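PDB 6A2A: sesquisabinene B synthase 2 from Santalum album, which probably converts a farnesyl diphosphate substrate into the sesquiterpene sesquisabinene B, using magnesium or manganese ions. Local coordinates for residues Thr392-Trp397 against Glu407-Asn412. Numbering follows the deposited sequence.
Sequences TKEAKW and EEYLDN
Lys393 faces Asn412 where helices 377-400 and 406-416 of the metal-binding domain run roughly antiparallel, their local N-to-C directions 146° apart and their local axes 10.9 Å apart, with 7.7 Å between the CA atoms of this pair. Trp397 bridges much of that separation: its ring edge points at the backbone of the other helix, CH2 lying 3.6 Å from Glu408 O near the ring plane. The Glu408 carboxylate, turned 85° from the indole and hydrogen-bonded to His402, comes up beside CZ2. Asn412 extends its amide between Lys393 and Glu394 because its CG stands opposite the backbone N (chi1 -173°). Lys393 CD packs 3.4 Å from Asn412 OD1, while Asn412 ND2 donates both to Ser390 O and to a water 2.9 Å away. That water donates to Glu394 OE2 at 2.7 Å; a second water links the same oxygen to Tyr409 OH, itself bonded to Asp461. Replacing Asn412 by alanine would remove the side-chain amide and would probably leave the first water and Ser390 O without that donor. Glu394 belongs with nearby Asp316 and Asp320 to a magnesium site that is empty in this chain; two waters and Ser416 all bond its OE2, which is likely to hold the carboxylate's orientation even without the metal.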
loop_
_atom_site.group_PDB
_atom_site.type_symbol
_atom_site.label_atom_id
_atom_site.label_comp_id
_atom_site.label_asym_id
_atom_site.label_seq_id
_atom_site.Cartn_x
_atom_site.Cartn_y
_atom_site.Cartn_z
ATOM N N THR A 392 29.256 -6.579 5.858
ATOM C CA THR A 392 30.566 -6.172 5.331
ATOM C C THR A 392 31.730 -6.873 6.071
ATOM O O THR A 392 32.675 -7.360 5.431
ATOM C CB THR A 392 30.680 -4.651 5.325
ATOM O OG1 THR A 392 29.595 -4.160 4.516
ATOM C CG2 THR A 392 32.019 -4.233 4.741
ATOM N N LYS A 393 31.646 -6.955 7.390
ATOM C CA LYS A 393 32.652 -7.658 8.200
ATOM C C LYS A 393 32.760 -9.118 7.785
ATOM O O LYS A 393 33.870 -9.632 7.617
ATOM C CB LYS A 393 32.328 -7.428 9.674
ATOM C CG LYS A 393 33.319 -8.031 10.660
ATOM C CD LYS A 393 33.078 -7.559 12.084
ATOM C CE LYS A 393 34.211 -6.738 12.641
ATOM N NZ LYS A 393 33.790 -5.994 13.854
ATOM N N GLU A 394 31.636 -9.831 7.668
ATOM C CA GLU A 394 31.645 -11.188 7.248
ATOM C C GLU A 394 32.324 -11.298 5.869
ATOM O O GLU A 394 33.117 -12.234 5.666
ATOM C CB GLU A 394 30.225 -11.777 7.174
ATOM C CG GLU A 394 29.699 -12.112 8.553
ATOM C CD GLU A 394 28.290 -12.682 8.634
ATOM O OE1 GLU A 394 27.580 -12.661 7.605
ATOM O OE2 GLU A 394 27.890 -13.101 9.741
ATOM N N ALA A 395 32.003 -10.392 4.942
ATOM C CA ALA A 395 32.557 -10.438 3.556
ATOM C C ALA A 395 34.071 -10.244 3.601
ATOM O O ALA A 395 34.795 -10.912 2.851
ATOM C CB ALA A 395 31.915 -9.378 2.666
ATOM N N LYS A 396 34.529 -9.336 4.448
ATOM C CA LYS A 396 35.987 -9.088 4.622
ATOM C C LYS A 396 36.685 -10.372 5.097
ATOM O O LYS A 396 37.636 -10.882 4.471
ATOM C CB LYS A 396 36.168 -7.900 5.560
ATOM C CG LYS A 396 37.616 -7.489 5.777
ATOM C CD LYS A 396 37.749 -6.137 6.407
ATOM C CE LYS A 396 37.515 -6.177 7.901
ATOM N NZ LYS A 396 38.692 -6.696 8.639
ATOM N N TRP A 397 36.148 -10.987 6.142
ATOM C CA TRP A 397 36.677 -12.295 6.580
ATOM C C TRP A 397 36.713 -13.346 5.459
ATOM O O TRP A 397 37.713 -14.088 5.333
ATOM C CB TRP A 397 35.867 -12.786 7.771
ATOM C CG TRP A 397 35.985 -11.930 8.996
ATOM C CD1 TRP A 397 36.990 -11.074 9.342
ATOM C CD2 TRP A 397 35.117 -11.997 10.147
ATOM N NE1 TRP A 397 36.757 -10.545 10.588
ATOM C CE2 TRP A 397 35.629 -11.117 11.120
ATOM C CE3 TRP A 397 33.962 -12.711 10.430
ATOM C CZ2 TRP A 397 35.024 -10.938 12.360
ATOM C CZ3 TRP A 397 33.322 -12.488 11.624
ATOM C CH2 TRP A 397 33.852 -11.631 12.584
ATOM N N GLU A 407 33.637 -16.889 19.409
ATOM C CA GLU A 407 33.171 -15.668 20.092
ATOM C C GLU A 407 33.305 -14.452 19.143
ATOM O O GLU A 407 32.371 -13.653 19.104
ATOM C CB GLU A 407 33.832 -15.467 21.467
ATOM C CG GLU A 407 32.805 -15.442 22.632
ATOM C CD GLU A 407 32.481 -16.765 23.344
ATOM O OE1 GLU A 407 33.155 -17.798 23.015
ATOM O OE2 GLU A 407 31.561 -16.775 24.255
ATOM N N GLU A 408 34.346 -14.319 18.320
ATOM C CA GLU A 408 34.418 -13.173 17.428
ATOM C C GLU A 408 33.331 -13.286 16.337
ATOM O O GLU A 408 32.740 -12.252 15.915
ATOM C CB GLU A 408 35.820 -12.884 16.869
ATOM C CG GLU A 408 36.323 -13.780 15.769
ATOM C CD GLU A 408 37.770 -13.512 15.333
ATOM O OE1 GLU A 408 38.699 -14.256 15.792
ATOM O OE2 GLU A 408 37.971 -12.539 14.574
ATOM N N TYR A 409 33.117 -14.487 15.860
ATOM C CA TYR A 409 32.054 -14.726 14.854
ATOM C C TYR A 409 30.667 -14.366 15.420
ATOM O O TYR A 409 29.933 -13.589 14.809
ATOM C CB TYR A 409 32.122 -16.179 14.393
ATOM C CG TYR A 409 30.895 -16.590 13.628
ATOM C CD1 TYR A 409 30.745 -16.215 12.320
ATOM C CD2 TYR A 409 29.895 -17.338 14.236
ATOM C CE1 TYR A 409 29.611 -16.564 11.602
ATOM C CE2 TYR A 409 28.797 -17.751 13.518
ATOM C CZ TYR A 409 28.620 -17.292 12.230
ATOM O OH TYR A 409 27.535 -17.672 11.502
ATOM N N LEU A 410 30.307 -14.848 16.603
ATOM C CA LEU A 410 28.931 -14.648 17.099
ATOM C C LEU A 410 28.675 -13.193 17.446
ATOM O O LEU A 410 27.553 -12.710 17.291
ATOM C CB LEU A 410 28.632 -15.526 18.321
ATOM C CG LEU A 410 28.488 -17.011 18.057
ATOM C CD1 LEU A 410 28.290 -17.750 19.363
ATOM C CD2 LEU A 410 27.321 -17.316 17.097
ATOM N N ASP A 411 29.701 -12.455 17.906
ATOM C CA ASP A 411 29.434 -11.045 18.229
ATOM C C ASP A 411 28.977 -10.270 16.997
ATOM O O ASP A 411 28.187 -9.356 17.134
ATOM C CB ASP A 411 30.649 -10.418 18.874
ATOM C CG ASP A 411 30.641 -10.612 20.439
ATOM O OD1 ASP A 411 29.536 -10.629 21.108
ATOM O OD2 ASP A 411 31.769 -10.786 20.977
ATOM N N ASN A 412 29.472 -10.620 15.821
ATOM C CA ASN A 412 29.020 -10.019 14.580
ATOM C C ASN A 412 27.783 -10.742 14.021
ATOM O O ASN A 412 26.892 -10.074 13.480
ATOM C CB ASN A 412 30.132 -10.014 13.553
ATOM C CG ASN A 412 29.780 -9.266 12.301
ATOM O OD1 ASN A 412 29.675 -8.040 12.352
ATOM N ND2 ASN A 412 29.661 -9.982 11.206
HETATM O O HOH W 1 29.891 -12.846 11.489
HETATM O O HOH W 2 26.931 -16.054 9.208
#